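Local coordinates for protein tRNA threonylcarbamoyladenosine dehydratase (Escherichia coli, PDB 4D7A) that catalyses the ATP-dependent dehydration of threonylcarbamoyladenosine at position 37 of tRNAs to its cyclic form, and can also accept sulfur from a cysteine desulfurase in vitro, at residues B[60-65]-B[105-110]; B[125-130]-B[149-154]; B[162-167]-B[202-207]. All blocks are in the same frame, centred on the assembly; numbering follows the deposited sequence.

Overall arrangement
The three contacts follow one another along the chain and lie across one mixed sheet of the ThiF family's Rossmann-like fold. Contact 1 joins the loops leaving strands 56-60 and 101-105, contact 2 pairs strands 124-127 and 149-152, and contact 3 pairs strand 164-168 with strand 202-206. The centres of contacts 1 and 2 are about 14 Å apart; the two share no touching atoms, yet both border AMP. Contacts 2 and 3, about 12 Å apart between centres, meet where strands 149-152 and 202-206 lie side by side. Contacts 1 and 3 lie on opposite sides of the chain's centre, about 25 Å apart between centres; the metal ions sit at contact 3.

Contact 1 of 3, residues B[60-65]-B[105-110]; sequences IDMDDV and VDDFVT. With AMP (adenosine monophosphate), chain K.
With CG of Phe-108 swung beside its own backbone N (chi1 -62°), the phenyl ring lies with one face under Met-62 CB. This CH-pi contact puts Met-62 CB 3.6 Å from the Phe-108 ring centroid, displaced toward the rim on the CZ side. Met-62 CG, trans to its backbone nitrogen (chi1 -157°), heads toward Asp-106 OD1. Farther out the chain bends at chi3; SD reaches the ring obliquely in a Met-aromatic contact, and the methyl CE passes on to Asp-107 OD1, which accepts from Phe-108 N while Asp-107 OD2 is hydrogen-bonded to Tyr-117 OH. Asp-61 and Asp-63 each bring OD1 to the ring edge, the Asp-63 carboxylate almost perpendicular to the ring (87°), with Asp-63 OD1 3.1 Å from Phe-108 CZ.

Where strands 56-60 and 101-105 end, Ile-60 and Val-105 form a parallel bridge, their side chains side by side with CG1 of the isoleucine against CB of the valine. Asp-61 N donates to Val-105 O at 3.2 Å. Beyond this last bridge the chains leave the sheet and build the nucleotide site, as the C-terminal ends of the parallel strands do in Rossmann-like folds. Asp-61 OD1 accepts from Asp-63 N in an Asx turn (3.0 Å), which holds the two acids together at the ribose. There AMP O3' donates to Asp-61 OD2 at 2.6 Å, while O2' lies 2.6 Å from both Asp-61 OD1 and Asp-63 OD2. Asp-61 OD2 also accepts from Ile-38 N. The adenine is read by backbone: Val-109 N donates to AMP N1 at 3.1 Å, and N6 returns a weak bond to Val-109 O.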
loop_
_atom_site.group_PDB
_atom_site.type_symbol
_atom_site.label_atom_id
_atom_site.label_comp_id
_atom_site.label_asym_id
_atom_site.label_seq_id
_atom_site.Cartn_x
_atom_site.Cartn_y
_atom_site.Cartn_z
ATOM N N ILE B 60 -13.932 12.766 4.579
ATOM C CA ILE B 60 -15.270 13.059 4.050
ATOM C C ILE B 60 -15.816 11.899 3.221
ATOM O O ILE B 60 -15.291 11.577 2.159
ATOM C CB ILE B 60 -15.286 14.352 3.195
ATOM C CG1 ILE B 60 -14.626 15.503 3.962
ATOM C CG2 ILE B 60 -16.742 14.703 2.792
ATOM C CD1 ILE B 60 -14.747 16.887 3.287
ATOM N N ASP B 61 -16.880 11.277 3.728
ATOM C CA ASP B 61 -17.555 10.169 3.050
ATOM C C ASP B 61 -18.870 9.919 3.782
ATOM O O ASP B 61 -18.926 10.101 4.996
ATOM C CB ASP B 61 -16.692 8.894 3.075
ATOM C CG ASP B 61 -17.008 7.935 1.935
ATOM O OD1 ASP B 61 -18.193 7.813 1.534
ATOM O OD2 ASP B 61 -16.061 7.274 1.448
ATOM N N MET B 62 -19.918 9.508 3.067
ATOM C CA MET B 62 -21.175 9.187 3.742
ATOM C C MET B 62 -21.466 7.689 3.661
ATOM O O MET B 62 -22.481 7.226 4.189
ATOM C CB MET B 62 -22.375 9.973 3.150
ATOM C CG MET B 62 -23.555 10.122 4.123
ATOM S SD MET B 62 -25.087 10.866 3.496
ATOM C CE MET B 62 -24.544 12.400 2.767
ATOM N N ASP B 63 -20.591 6.922 3.010
ATOM C CA ASP B 63 -20.866 5.500 2.794
ATOM C C ASP B 63 -20.565 4.634 4.011
ATOM O O ASP B 63 -19.814 5.026 4.903
ATOM C CB ASP B 63 -20.077 4.961 1.593
ATOM C CG ASP B 63 -20.778 5.212 0.276
ATOM O OD1 ASP B 63 -21.851 5.850 0.283
ATOM O OD2 ASP B 63 -20.257 4.767 -0.768
ATOM N N ASP B 64 -21.171 3.451 4.025
ATOM C CA ASP B 64 -20.963 2.472 5.082
ATOM C C ASP B 64 -20.018 1.364 4.619
ATOM O O ASP B 64 -19.901 1.107 3.418
ATOM C CB ASP B 64 -22.304 1.865 5.503
ATOM C CG ASP B 64 -23.240 2.894 6.110
ATOM O OD1 ASP B 64 -22.748 3.865 6.721
ATOM O OD2 ASP B 64 -24.471 2.739 5.966
ATOM N N VAL B 65 -19.361 0.695 5.563
ATOM C CA VAL B 65 -18.517 -0.454 5.226
ATOM C C VAL B 65 -19.382 -1.615 4.728
ATOM O O VAL B 65 -20.347 -1.995 5.384
ATOM C CB VAL B 65 -17.675 -0.920 6.433
ATOM C CG1 VAL B 65 -16.813 -2.126 6.051
ATOM C CG2 VAL B 65 -16.793 0.223 6.948
ATOM N N VAL B 105 -16.489 14.248 8.355
ATOM C CA VAL B 105 -17.623 14.867 7.683
ATOM C C VAL B 105 -18.445 13.758 7.046
ATOM O O VAL B 105 -18.043 13.171 6.043
ATOM C CB VAL B 105 -17.178 15.876 6.610
ATOM C CG1 VAL B 105 -18.393 16.417 5.836
ATOM C CG2 VAL B 105 -16.377 17.001 7.236
ATOM N N ASP B 106 -19.602 13.478 7.635
ATOM C CA ASP B 106 -20.467 12.397 7.176
ATOM C C ASP B 106 -21.391 12.929 6.078
ATOM O O ASP B 106 -22.569 13.209 6.316
ATOM C CB ASP B 106 -21.262 11.833 8.360
ATOM C CG ASP B 106 -22.173 10.690 7.969
ATOM O OD1 ASP B 106 -21.848 9.956 7.016
ATOM O OD2 ASP B 106 -23.215 10.522 8.634
ATOM N N ASP B 107 -20.832 13.079 4.878
ATOM C CA ASP B 107 -21.502 13.760 3.767
ATOM C C ASP B 107 -20.746 13.474 2.477
ATOM O O ASP B 107 -19.624 12.963 2.514
ATOM C CB ASP B 107 -21.570 15.275 4.024
ATOM C CG ASP B 107 -22.712 15.975 3.263
ATOM O OD1 ASP B 107 -23.441 15.317 2.495
ATOM O OD2 ASP B 107 -22.869 17.210 3.423
ATOM N N PHE B 108 -21.362 13.810 1.345
ATOM C CA PHE B 108 -20.689 13.792 0.048
ATOM C C PHE B 108 -20.491 15.225 -0.425
ATOM O O PHE B 108 -21.312 16.088 -0.126
ATOM C CB PHE B 108 -21.514 13.040 -0.999
ATOM C CG PHE B 108 -21.737 11.594 -0.683
ATOM C CD1 PHE B 108 -20.670 10.746 -0.419
ATOM C CD2 PHE B 108 -23.029 11.083 -0.646
ATOM C CE1 PHE B 108 -20.892 9.406 -0.129
ATOM C CE2 PHE B 108 -23.257 9.747 -0.353
ATOM C CZ PHE B 108 -22.193 8.910 -0.096
ATOM N N VAL B 109 -19.419 15.471 -1.171
ATOM C CA VAL B 109 -19.175 16.798 -1.738
ATOM C C VAL B 109 -20.128 17.038 -2.903
ATOM O O VAL B 109 -20.345 16.155 -3.730
ATOM C CB VAL B 109 -17.708 16.952 -2.204
ATOM C CG1 VAL B 109 -17.504 18.248 -2.996
ATOM C CG2 VAL B 109 -16.772 16.898 -1.009
ATOM N N THR B 110 -20.734 18.216 -2.932
ATOM C CA THR B 110 -21.588 18.629 -4.044
ATOM C C THR B 110 -21.166 20.015 -4.493
ATOM O O THR B 110 -20.484 20.724 -3.750
ATOM C CB THR B 110 -23.082 18.679 -3.655
ATOM O OG1 THR B 110 -23.308 19.827 -2.833
ATOM C CG2 THR B 110 -23.508 17.427 -2.926
HETATM P P AMP K . -14.191 2.579 -4.355
HETATM O O1P AMP K . -12.966 1.785 -3.992
HETATM O O2P AMP K . -15.460 1.765 -4.211
HETATM O O3P AMP K . -14.124 3.265 -5.710
HETATM O "O5'" AMP K . -14.293 3.757 -3.268
HETATM C "C5'" AMP K . -14.912 5.022 -3.562
HETATM C "C4'" AMP K . -15.254 5.815 -2.312
HETATM O "O4'" AMP K . -15.479 7.231 -2.634
HETATM C "C3'" AMP K . -16.513 5.341 -1.562
HETATM O "O3'" AMP K . -16.236 5.210 -0.166
HETATM C "C2'" AMP K . -17.509 6.489 -1.776
HETATM O "O2'" AMP K . -18.477 6.656 -0.762
HETATM C "C1'" AMP K . -16.580 7.689 -1.873
HETATM N N9 AMP K . -17.220 8.863 -2.488
HETATM C C8 AMP K . -17.901 8.835 -3.653
HETATM N N7 AMP K . -18.438 10.046 -3.957
HETATM C C5 AMP K . -18.127 10.881 -2.950
HETATM C C6 AMP K . -18.383 12.310 -2.646
HETATM N N6 AMP K . -19.096 13.085 -3.481
HETATM N N1 AMP K . -17.888 12.830 -1.509
HETATM C C2 AMP K . -17.189 12.055 -0.645
HETATM N N3 AMP K . -16.911 10.754 -0.850
HETATM C C4 AMP K . -17.343 10.102 -1.969
#

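Contact 2 of 3, residues B[125-130]-B[149-154]; sequences VIDAID and LVTTGG. With AMP (adenosine monophosphate), chain K; GOL (glycerol), chain L.
Asp-127 OD2 accepts a hydrogen bond from Thr-151 OG1, modelled at a very short 2.4 Å, a length to be treated as doubtful; the two side chains run side by side and point the same way. The setting is a beta-alpha-beta unit of the Rossmann-like fold: strand 124-127 leads through helix 132-144 to strand 149-152, and the two strands pair in parallel, their axes 13° apart. Lys-135 of helix 132-144 forms a salt bridge with the same OD2, and its ammonium group would probably help stabilise the buried carboxylate as an anion. The other oxygen, Asp-127 OD1, accepts from Ile-129 N at 3.0 Å, from above the carboxylate plane, closing an Asx turn where the chain leaves the strand for the AMP pocket. Lys-135 on OD2 and Ile-129 N on OD1 together limit rotation of the carboxylate.

Val-150 is gripped on both its polar atoms, N giving to Val-125 O (3.0 Å) and O taking from Asp-127 N (2.9 Å). Two residues on, Thr-152 has OG1 placed between its own N and carbonyl carbon (chi1 48°), from where the hydroxyl bonds to Asp-127 O at 2.9 Å, in the carbonyl plane and on a lone pair.

Packing separates onto two faces. Val-125 and Leu-149 share the face of Asp-127 and Thr-151, toward helix 132-144. Ile-126 and Val-150 turn to the other, against helix 242-266. Past the strand end, Ile-129 faces the nucleotide, its CG2 lying 3.4 Å from AMP N7. On the sheet itself, Ile-126 CG1 and Val-150 CG1 meet at 4.0 Å.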
loop_
_atom_site.group_PDB
_atom_site.type_symbol
_atom_site.label_atom_id
_atom_site.label_comp_id
_atom_site.label_asym_id
_atom_site.label_seq_id
_atom_site.Cartn_x
_atom_site.Cartn_y
_atom_site.Cartn_z
ATOM N N VAL B 125 -5.526 18.742 -0.234
ATOM C CA VAL B 125 -6.723 17.922 -0.406
ATOM C C VAL B 125 -6.360 16.714 -1.239
ATOM O O VAL B 125 -5.698 16.857 -2.267
ATOM C CB VAL B 125 -7.856 18.720 -1.085
ATOM C CG1 VAL B 125 -9.086 17.826 -1.314
ATOM C CG2 VAL B 125 -8.220 19.920 -0.211
ATOM N N ILE B 126 -6.729 15.528 -0.756
ATOM C CA ILE B 126 -6.550 14.297 -1.526
ATOM C C ILE B 126 -7.922 13.851 -2.026
ATOM O O ILE B 126 -8.810 13.462 -1.242
ATOM C CB ILE B 126 -5.866 13.201 -0.693
ATOM C CG1 ILE B 126 -4.462 13.691 -0.280
ATOM C CG2 ILE B 126 -5.763 11.878 -1.493
ATOM C CD1 ILE B 126 -3.679 12.718 0.542
ATOM N N ASP B 127 -8.097 13.941 -3.342
ATOM C CA ASP B 127 -9.373 13.610 -3.962
ATOM C C ASP B 127 -9.380 12.147 -4.364
ATOM O O ASP B 127 -8.706 11.751 -5.318
ATOM C CB ASP B 127 -9.633 14.486 -5.188
ATOM C CG ASP B 127 -10.658 13.875 -6.114
ATOM O OD1 ASP B 127 -11.602 13.242 -5.597
ATOM O OD2 ASP B 127 -10.515 14.004 -7.349
ATOM N N ALA B 128 -10.157 11.349 -3.637
ATOM C CA ALA B 128 -10.254 9.914 -3.899
ATOM C C ALA B 128 -11.703 9.542 -4.155
ATOM O O ALA B 128 -12.176 8.489 -3.716
ATOM C CB ALA B 128 -9.682 9.106 -2.730
ATOM N N ILE B 129 -12.405 10.429 -4.855
ATOM C CA ILE B 129 -13.816 10.239 -5.205
ATOM C C ILE B 129 -13.942 9.391 -6.470
ATOM O O ILE B 129 -13.183 9.582 -7.418
ATOM C CB ILE B 129 -14.514 11.600 -5.428
ATOM C CG1 ILE B 129 -14.398 12.483 -4.181
ATOM C CG2 ILE B 129 -15.958 11.414 -5.834
ATOM C CD1 ILE B 129 -14.783 13.935 -4.451
ATOM N N ASP B 130 -14.884 8.454 -6.496
ATOM C CA ASP B 130 -14.964 7.545 -7.638
ATOM C C ASP B 130 -16.079 7.902 -8.623
ATOM O O ASP B 130 -16.248 7.219 -9.631
ATOM C CB ASP B 130 -15.116 6.086 -7.163
ATOM C CG ASP B 130 -16.426 5.824 -6.442
ATOM O OD1 ASP B 130 -17.182 6.781 -6.168
ATOM O OD2 ASP B 130 -16.694 4.641 -6.135
ATOM N N LEU B 149 -4.100 20.314 -4.304
ATOM C CA LEU B 149 -4.937 19.146 -4.472
ATOM C C LEU B 149 -4.189 18.107 -5.301
ATOM O O LEU B 149 -3.437 18.437 -6.217
ATOM C CB LEU B 149 -6.275 19.508 -5.136
ATOM C CG LEU B 149 -7.210 18.330 -5.467
ATOM C CD1 LEU B 149 -8.671 18.659 -5.166
ATOM C CD2 LEU B 149 -7.053 17.905 -6.917
ATOM N N VAL B 150 -4.361 16.846 -4.956
ATOM C CA VAL B 150 -3.932 15.788 -5.855
ATOM C C VAL B 150 -5.126 14.885 -6.061
ATOM O O VAL B 150 -5.851 14.564 -5.112
ATOM C CB VAL B 150 -2.685 15.009 -5.322
ATOM C CG1 VAL B 150 -2.885 14.489 -3.898
ATOM C CG2 VAL B 150 -2.302 13.882 -6.298
ATOM N N THR B 151 -5.382 14.537 -7.318
ATOM C CA THR B 151 -6.519 13.706 -7.604
ATOM C C THR B 151 -6.032 12.346 -8.075
ATOM O O THR B 151 -4.833 12.116 -8.284
ATOM C CB THR B 151 -7.469 14.349 -8.647
ATOM O OG1 THR B 151 -8.650 13.541 -8.768
ATOM C CG2 THR B 151 -6.790 14.477 -10.003
ATOM N N THR B 152 -6.961 11.412 -8.129
ATOM C CA THR B 152 -6.621 10.053 -8.505
ATOM C C THR B 152 -7.568 9.616 -9.598
ATOM O O THR B 152 -8.762 9.913 -9.550
ATOM C CB THR B 152 -6.691 9.091 -7.281
ATOM O OG1 THR B 152 -7.925 9.287 -6.577
ATOM C CG2 THR B 152 -5.564 9.385 -6.311
ATOM N N GLY B 153 -7.045 8.942 -10.613
ATOM C CA GLY B 153 -7.925 8.412 -11.625
ATOM C C GLY B 153 -8.506 7.109 -11.101
ATOM O O GLY B 153 -8.375 6.777 -9.921
ATOM N N GLY B 154 -9.110 6.342 -11.987
ATOM C CA GLY B 154 -9.671 5.060 -11.605
ATOM C C GLY B 154 -8.576 4.058 -11.294
ATOM O O GLY B 154 -7.600 3.942 -12.040
HETATM P P AMP K . -14.191 2.579 -4.355
HETATM O O1P AMP K . -12.966 1.785 -3.992
HETATM O O2P AMP K . -15.460 1.765 -4.211
HETATM O O3P AMP K . -14.124 3.265 -5.710
HETATM O "O5'" AMP K . -14.293 3.757 -3.268
HETATM C "C5'" AMP K . -14.912 5.022 -3.562
HETATM C "C4'" AMP K . -15.254 5.815 -2.312
HETATM O "O4'" AMP K . -15.479 7.231 -2.634
HETATM C "C3'" AMP K . -16.513 5.341 -1.562
HETATM O "O3'" AMP K . -16.236 5.210 -0.166
HETATM C "C2'" AMP K . -17.509 6.489 -1.776
HETATM O "O2'" AMP K . -18.477 6.656 -0.762
HETATM C "C1'" AMP K . -16.580 7.689 -1.873
HETATM N N9 AMP K . -17.220 8.863 -2.488
HETATM C C8 AMP K . -17.901 8.835 -3.653
HETATM N N7 AMP K . -18.438 10.046 -3.957
HETATM C C5 AMP K . -18.127 10.881 -2.950
HETATM C C6 AMP K . -18.383 12.310 -2.646
HETATM N N6 AMP K . -19.096 13.085 -3.481
HETATM N N1 AMP K . -17.888 12.830 -1.509
HETATM C C2 AMP K . -17.189 12.055 -0.645
HETATM N N3 AMP K . -16.911 10.754 -0.850
HETATM C C4 AMP K . -17.343 10.102 -1.969
HETATM C C1 GOL L . -2.942 20.366 -8.510
HETATM C C2 GOL L . -2.988 21.803 -7.919
HETATM O O2 GOL L . -2.688 21.772 -6.531
HETATM C C3 GOL L . -4.385 22.416 -8.127
HETATM O O3 GOL L . -4.770 23.331 -7.103
#

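Contact 3 of 3, residues B[162-167]-B[202-207]; sequences TQIQVT and DCVFST. With NA (sodium ion), chain J.
Gln-163 and Thr-207 meet at about a right angle, with the amide of the first brought to the hydroxyl of the second. Thr-207 OG1 donates to Gln-163 OE1 at 2.8 Å, in the carbonyl plane and on a lone pair, and Thr-207 N bonds to Gln-163 O from above that carbonyl's plane. At the other end of the amide, Gln-163 NE2 is held by Asp-160.

Next along the strands, Phe-205 has its CG between backbone N and carbonyl carbon (chi1 83°), a torsion that leans the ring across the neighbouring strand rather than straight out from the sheet. Its CE1 corner fits between Gln-165 and Thr-167: Gln-165 CG comes to 3.4 Å from Phe-205 CE1 and Thr-167 CG2 to 3.3 Å from the same atom, both obliquely. The Gln-165 amide is turned 76° from the ring plane, and water 3 joins its OE1 to Thr-207 OG1.

On the reverse face Ile-164 CG2 presses on Val-204 CG1 at a tight 3.5 Å, and Val-166 follows beside Val-204; helix 242-266 packs against Ile-164 and Val-166. The backbones of strands 164-168 and 202-206 pair antiparallel. Gln-165 and Phe-205 form one hydrogen-bonded pair, with Gln-165 N to Phe-205 O at 2.8 Å, and Thr-167 and Cys-203 form the other, with Cys-203 N to Thr-167 O at 2.7 Å.

Two ions sit at the Gln-163 and Thr-207 end. Thr-162 O binds sodium at 2.4 Å, joined by Thr-162 O of the second subunit and four waters, two of which donate to Ile-164 O. Ser-206 O binds potassium with Gln-158 OE1, Gln-174 O and Glu-208 O. Mostly backbone carbonyls thus serve the potassium, and the sodium links the two subunits directly.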
loop_
_atom_site.group_PDB
_atom_site.type_symbol
_atom_site.label_atom_id
_atom_site.label_comp_id
_atom_site.label_asym_id
_atom_site.label_seq_id
_atom_site.Cartn_x
_atom_site.Cartn_y
_atom_site.Cartn_z
ATOM N N THR B 162 3.565 -1.213 -10.236
ATOM C CA THR B 162 4.793 -0.533 -10.646
ATOM C C THR B 162 4.562 0.429 -11.820
ATOM O O THR B 162 5.486 1.139 -12.202
ATOM C CB THR B 162 5.907 -1.531 -11.079
ATOM O OG1 THR B 162 5.499 -2.208 -12.276
ATOM C CG2 THR B 162 6.171 -2.564 -9.989
ATOM N N GLN B 163 3.347 0.473 -12.382
ATOM C CA GLN B 163 3.080 1.409 -13.481
ATOM C C GLN B 163 2.343 2.688 -13.033
ATOM O O GLN B 163 1.998 3.555 -13.839
ATOM C CB GLN B 163 2.281 0.700 -14.589
ATOM C CG GLN B 163 3.129 -0.309 -15.355
ATOM C CD GLN B 163 2.418 -0.839 -16.577
ATOM O OE1 GLN B 163 2.123 -0.092 -17.508
ATOM N NE2 GLN B 163 2.125 -2.135 -16.576
ATOM N N ILE B 164 2.158 2.825 -11.730
ATOM C CA ILE B 164 1.484 3.999 -11.180
ATOM C C ILE B 164 2.432 5.205 -11.136
ATOM O O ILE B 164 3.592 5.091 -10.769
ATOM C CB ILE B 164 0.940 3.682 -9.776
ATOM C CG1 ILE B 164 -0.054 2.515 -9.874
ATOM C CG2 ILE B 164 0.347 4.938 -9.096
ATOM C CD1 ILE B 164 -0.453 1.953 -8.503
ATOM N N GLN B 165 1.930 6.356 -11.550
ATOM C CA GLN B 165 2.735 7.569 -11.552
ATOM C C GLN B 165 1.852 8.807 -11.485
ATOM O O GLN B 165 0.637 8.700 -11.395
ATOM C CB GLN B 165 3.636 7.619 -12.773
ATOM C CG GLN B 165 2.962 7.329 -14.071
ATOM C CD GLN B 165 3.952 6.862 -15.114
ATOM O OE1 GLN B 165 4.510 5.768 -15.017
ATOM N NE2 GLN B 165 4.189 7.701 -16.113
ATOM N N VAL B 166 2.477 9.977 -11.482
ATOM C CA VAL B 166 1.727 11.229 -11.395
ATOM C C VAL B 166 1.944 12.072 -12.635
ATOM O O VAL B 166 3.066 12.192 -13.120
ATOM C CB VAL B 166 2.148 12.028 -10.135
ATOM C CG1 VAL B 166 1.259 13.257 -9.936
ATOM C CG2 VAL B 166 2.088 11.117 -8.912
ATOM N N THR B 167 0.865 12.643 -13.173
ATOM C CA THR B 167 1.011 13.562 -14.283
ATOM C C THR B 167 -0.125 14.585 -14.237
ATOM O O THR B 167 -0.965 14.537 -13.343
ATOM C CB THR B 167 1.009 12.819 -15.651
ATOM O OG1 THR B 167 1.541 13.682 -16.661
ATOM C CG2 THR B 167 -0.404 12.384 -16.053
ATOM N N ASP B 202 -2.831 17.968 -10.649
ATOM C CA ASP B 202 -1.973 16.780 -10.529
ATOM C C ASP B 202 -2.811 15.518 -10.331
ATOM O O ASP B 202 -3.668 15.481 -9.456
ATOM C CB ASP B 202 -1.007 16.920 -9.342
ATOM C CG ASP B 202 -0.014 18.068 -9.493
ATOM O OD1 ASP B 202 0.207 18.547 -10.625
ATOM O OD2 ASP B 202 0.577 18.474 -8.459
ATOM N N CYS B 203 -2.532 14.468 -11.106
ATOM C CA CYS B 203 -3.365 13.264 -11.079
ATOM C C CYS B 203 -2.535 11.968 -11.012
ATOM O O CYS B 203 -1.648 11.754 -11.826
ATOM C CB CYS B 203 -4.265 13.231 -12.324
ATOM S SG CYS B 203 -5.440 11.862 -12.346
ATOM N N VAL B 204 -2.833 11.114 -10.043
ATOM C CA VAL B 204 -2.233 9.782 -9.986
ATOM C C VAL B 204 -2.940 8.881 -11.001
ATOM O O VAL B 204 -4.163 8.803 -11.022
ATOM C CB VAL B 204 -2.339 9.169 -8.590
ATOM C CG1 VAL B 204 -1.569 7.811 -8.544
ATOM C CG2 VAL B 204 -1.773 10.133 -7.536
ATOM N N PHE B 205 -2.169 8.226 -11.862
ATOM C CA PHE B 205 -2.740 7.365 -12.889
ATOM C C PHE B 205 -1.773 6.229 -13.144
ATOM O O PHE B 205 -0.735 6.152 -12.506
ATOM C CB PHE B 205 -2.993 8.151 -14.180
ATOM C CG PHE B 205 -1.767 8.286 -15.041
ATOM C CD1 PHE B 205 -0.719 9.094 -14.647
ATOM C CD2 PHE B 205 -1.660 7.588 -16.239
ATOM C CE1 PHE B 205 0.428 9.210 -15.424
ATOM C CE2 PHE B 205 -0.533 7.702 -17.029
ATOM C CZ PHE B 205 0.522 8.517 -16.619
ATOM N N SER B 206 -2.143 5.307 -14.026
ATOM C CA SER B 206 -1.245 4.207 -14.370
ATOM C C SER B 206 -1.142 4.046 -15.884
ATOM O O SER B 206 -2.112 4.295 -16.603
ATOM C CB SER B 206 -1.722 2.912 -13.729
ATOM O OG SER B 206 -0.990 1.810 -14.237
ATOM N N THR B 207 0.038 3.679 -16.371
ATOM C CA THR B 207 0.202 3.405 -17.800
ATOM C C THR B 207 -0.357 2.036 -18.200
ATOM O O THR B 207 -0.380 1.705 -19.385
ATOM C CB THR B 207 1.680 3.467 -18.221
ATOM O OG1 THR B 207 2.455 2.655 -17.327
ATOM C CG2 THR B 207 2.190 4.913 -18.178
HETATM NA NA NA J . 6.880 2.429 -10.820
HETATM O O HOH W 1 4.821 3.017 -9.595
HETATM O O HOH W 2 5.914 4.178 -12.073
HETATM O O HOH W 3 4.934 3.224 -16.087
HETATM O O HOH W 4 6.845 1.320 -8.602
HETATM O O HOH W 5 8.867 1.088 -11.284
#